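Local coordinates for group B streptococcal R4 surface protein (Streptococcus agalactiae, PDB 6S5Y) that serves as a peptidoglycan-anchored cell-surface protein with tandem Rib domains, a domain type implicated in infection, at residues P82-D87 against Y144-K149. Sequence-based numbering, arbitrary orientation.
Sequences PRTDAD and YPDGSK
Asp-146 OD2 accepts the backbone N-H of Asp-85 at 2.8 Å, a nearly straight bond (165°) that arrives from above the carboxylate plane. At the next residue, Ala-86 N donates to Ser-148 OG at 3.0 Å and a more bent 137°, so two successive amides at the start of helix 85-88 are taken up by loop side chains. Ser-148 chi1 of 72° sets OG between its backbone N and carbonyl carbon, facing Ala-86 N. This OG in turn donates to Asp-146 OD1 (2.7 Å), on the syn lone pair, while Ser-148 N reaches the same oxygen and closes an Asx turn; these two bonds fix the carboxylate's rotation. The Asp-85 and Asp-146 side chains run antiparallel; a weak bond from Asp-146 N to Asp-85 OD2 accompanies the 3.1 Å approach of Asp-85 OD2 to Asp-146 OD1, which may raise one pKa. The loop between strands 134-143 and 149-159 of the second Rib domain, at the end facing the interdomain linker, contains a type I turn, Tyr-144 to Gly-147. Over one face of the Tyr-144 ring lie Asp-85 O and Ala-86 N, both displaced toward the rim; its hydroxyl bonds to Asp-150. Thr-84, the N-cap, forms a capping box with Asp-87: Thr-84 N donates to Asp-87 OD2 at 2.9 Å, and Asp-87 N returns a weak bond to Thr-84 OG1.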
ATOM      1  N   PRO A  82       4.208   1.993   4.506  1.00 88.05           N
ATOM      2  CA  PRO A  82       3.708   2.747   5.677  1.00 89.07           C
ATOM      3  C   PRO A  82       2.987   4.062   5.294  1.00 94.13           C
ATOM      4  O   PRO A  82       2.058   4.485   5.985  1.00 94.74           O
ATOM      5  CB  PRO A  82       4.969   2.995   6.509  1.00 91.00           C
ATOM      6  CG  PRO A  82       6.084   2.965   5.536  1.00 94.97           C
ATOM      7  CD  PRO A  82       5.683   2.039   4.422  1.00 89.85           C
ATOM      8  N   ARG A  83       3.360   4.656   4.138  1.00 89.88           N
ATOM      9  CA  ARG A  83       2.744   5.876   3.616  1.00 89.37           C
ATOM     10  C   ARG A  83       1.488   5.545   2.789  1.00 91.67           C
ATOM     11  O   ARG A  83       1.561   4.752   1.851  1.00 89.87           O
ATOM     12  CB  ARG A  83       3.756   6.699   2.798  1.00 90.32           C
ATOM     13  CG  ARG A  83       5.152   6.797   3.443  1.00100.58           C
ATOM     14  CD  ARG A  83       5.989   7.969   2.952  1.00104.38           C
ATOM     15  NE  ARG A  83       6.027   8.068   1.490  1.00102.98           N
ATOM     16  CZ  ARG A  83       5.559   9.100   0.799  1.00105.67           C
ATOM     17  NH1 ARG A  83       5.046  10.154   1.426  1.00 92.98           N
ATOM     18  NH2 ARG A  83       5.622   9.101  -0.526  1.00 81.66           N
ATOM     19  N   THR A  84       0.337   6.164   3.154  1.00 88.49           N
ATOM     20  CA  THR A  84      -0.993   5.983   2.536  1.00 87.58           C
ATOM     21  C   THR A  84      -1.048   6.702   1.178  1.00 89.46           C
ATOM     22  O   THR A  84      -0.139   7.479   0.880  1.00 90.04           O
ATOM     23  CB  THR A  84      -2.111   6.512   3.485  1.00 96.48           C
ATOM     24  OG1 THR A  84      -2.051   7.939   3.557  1.00 99.01           O
ATOM     25  CG2 THR A  84      -2.054   5.925   4.886  1.00 94.59           C
ATOM     26  N   ASP A  85      -2.111   6.484   0.371  1.00 83.65           N
ATOM     27  CA  ASP A  85      -2.246   7.178  -0.917  1.00 82.98           C
ATOM     28  C   ASP A  85      -2.408   8.692  -0.729  1.00 86.25           C
ATOM     29  O   ASP A  85      -1.936   9.462  -1.568  1.00 84.40           O
ATOM     30  CB  ASP A  85      -3.391   6.601  -1.757  1.00 84.45           C
ATOM     31  CG  ASP A  85      -3.147   5.220  -2.349  1.00 90.74           C
ATOM     32  OD1 ASP A  85      -1.973   4.869  -2.580  1.00 91.27           O
ATOM     33  OD2 ASP A  85      -4.132   4.505  -2.611  1.00 94.01           O
ATOM     34  N   ALA A  86      -3.027   9.108   0.406  1.00 83.67           N
ATOM     35  CA  ALA A  86      -3.220  10.504   0.788  1.00 83.49           C
ATOM     36  C   ALA A  86      -1.858  11.160   1.104  1.00 89.63           C
ATOM     37  O   ALA A  86      -1.716  12.364   0.925  1.00 90.51           O
ATOM     38  CB  ALA A  86      -4.171  10.608   1.973  1.00 83.83           C
ATOM     39  N   ASP A  87      -0.853  10.364   1.539  1.00 87.24           N
ATOM     40  CA  ASP A  87       0.523  10.822   1.821  1.00 87.13           C
ATOM     41  C   ASP A  87       1.308  10.870   0.516  1.00 90.14           C
ATOM     42  O   ASP A  87       2.197  11.705   0.351  1.00 88.81           O
ATOM     43  CB  ASP A  87       1.258   9.839   2.754  1.00 88.93           C
ATOM     44  CG  ASP A  87       0.743   9.745   4.172  1.00102.77           C
ATOM     45  OD1 ASP A  87       0.777  10.772   4.887  1.00103.98           O
ATOM     46  OD2 ASP A  87       0.356   8.632   4.587  1.00111.01           O
ATOM     47  N   TYR A 144      -9.200   7.898  -1.984  1.00 77.94           N
ATOM     48  CA  TYR A 144      -8.171   7.093  -2.638  1.00 79.10           C
ATOM     49  C   TYR A 144      -8.506   5.586  -2.684  1.00 84.71           C
ATOM     50  O   TYR A 144      -9.359   5.146  -1.904  1.00 84.17           O
ATOM     51  CB  TYR A 144      -6.822   7.350  -1.958  1.00 80.60           C
ATOM     52  CG  TYR A 144      -6.309   8.751  -2.178  1.00 83.28           C
ATOM     53  CD1 TYR A 144      -5.683   9.105  -3.371  1.00 85.66           C
ATOM     54  CD2 TYR A 144      -6.447   9.726  -1.200  1.00 84.67           C
ATOM     55  CE1 TYR A 144      -5.217  10.401  -3.588  1.00 86.88           C
ATOM     56  CE2 TYR A 144      -5.997  11.030  -1.409  1.00 86.21           C
ATOM     57  CZ  TYR A 144      -5.361  11.355  -2.595  1.00 93.54           C
ATOM     58  OH  TYR A 144      -4.877  12.622  -2.784  1.00 92.59           O
ATOM     59  N   PRO A 145      -7.851   4.773  -3.572  1.00 82.92           N
ATOM     60  CA  PRO A 145      -8.168   3.329  -3.632  1.00 82.63           C
ATOM     61  C   PRO A 145      -7.744   2.507  -2.400  1.00 85.32           C
ATOM     62  O   PRO A 145      -8.246   1.402  -2.231  1.00 84.81           O
ATOM     63  CB  PRO A 145      -7.473   2.858  -4.920  1.00 84.23           C
ATOM     64  CG  PRO A 145      -7.090   4.093  -5.654  1.00 88.48           C
ATOM     65  CD  PRO A 145      -6.832   5.109  -4.586  1.00 84.37           C
ATOM     66  N   ASP A 146      -6.853   3.037  -1.541  1.00 81.63           N
ATOM     67  CA  ASP A 146      -6.436   2.389  -0.289  1.00 82.01           C
ATOM     68  C   ASP A 146      -7.371   2.747   0.901  1.00 86.78           C
ATOM     69  O   ASP A 146      -7.113   2.338   2.032  1.00 87.02           O
ATOM     70  CB  ASP A 146      -4.966   2.732   0.051  1.00 83.90           C
ATOM     71  CG  ASP A 146      -4.728   4.157   0.537  1.00 91.47           C
ATOM     72  OD1 ASP A 146      -5.513   5.049   0.164  1.00 92.44           O
ATOM     73  OD2 ASP A 146      -3.748   4.376   1.278  1.00 95.28           O
ATOM     74  N   GLY A 147      -8.412   3.530   0.640  1.00 84.01           N
ATOM     75  CA  GLY A 147      -9.359   3.956   1.664  1.00 83.76           C
ATOM     76  C   GLY A 147      -9.092   5.333   2.250  1.00 85.92           C
ATOM     77  O   GLY A 147     -10.025   5.970   2.752  1.00 86.84           O
ATOM     78  N   SER A 148      -7.816   5.803   2.189  1.00 79.46           N
ATOM     79  CA  SER A 148      -7.398   7.110   2.709  1.00 78.79           C
ATOM     80  C   SER A 148      -8.074   8.278   1.973  1.00 83.14           C
ATOM     81  O   SER A 148      -8.526   8.121   0.830  1.00 82.90           O
ATOM     82  CB  SER A 148      -5.874   7.258   2.713  1.00 80.71           C
ATOM     83  OG  SER A 148      -5.329   7.416   1.413  1.00 86.57           O
ATOM     84  N   LYS A 149      -8.187   9.429   2.653  1.00 79.32           N
ATOM     85  CA  LYS A 149      -8.840  10.601   2.078  1.00 79.31           C
ATOM     86  C   LYS A 149      -8.082  11.894   2.261  1.00 82.03           C
ATOM     87  O   LYS A 149      -7.467  12.132   3.297  1.00 81.18           O
ATOM     88  CB  LYS A 149     -10.289  10.765   2.605  1.00 81.71           C
ATOM     89  CG  LYS A 149     -11.271   9.713   2.087  1.00 93.38           C
ATOM     90  CD  LYS A 149     -12.630   9.803   2.758  1.00 98.79           C
ATOM     91  CE  LYS A 149     -13.407   8.528   2.571  1.00105.64           C
ATOM     92  NZ  LYS A 149     -14.846   8.695   2.908  1.00108.56           N
TER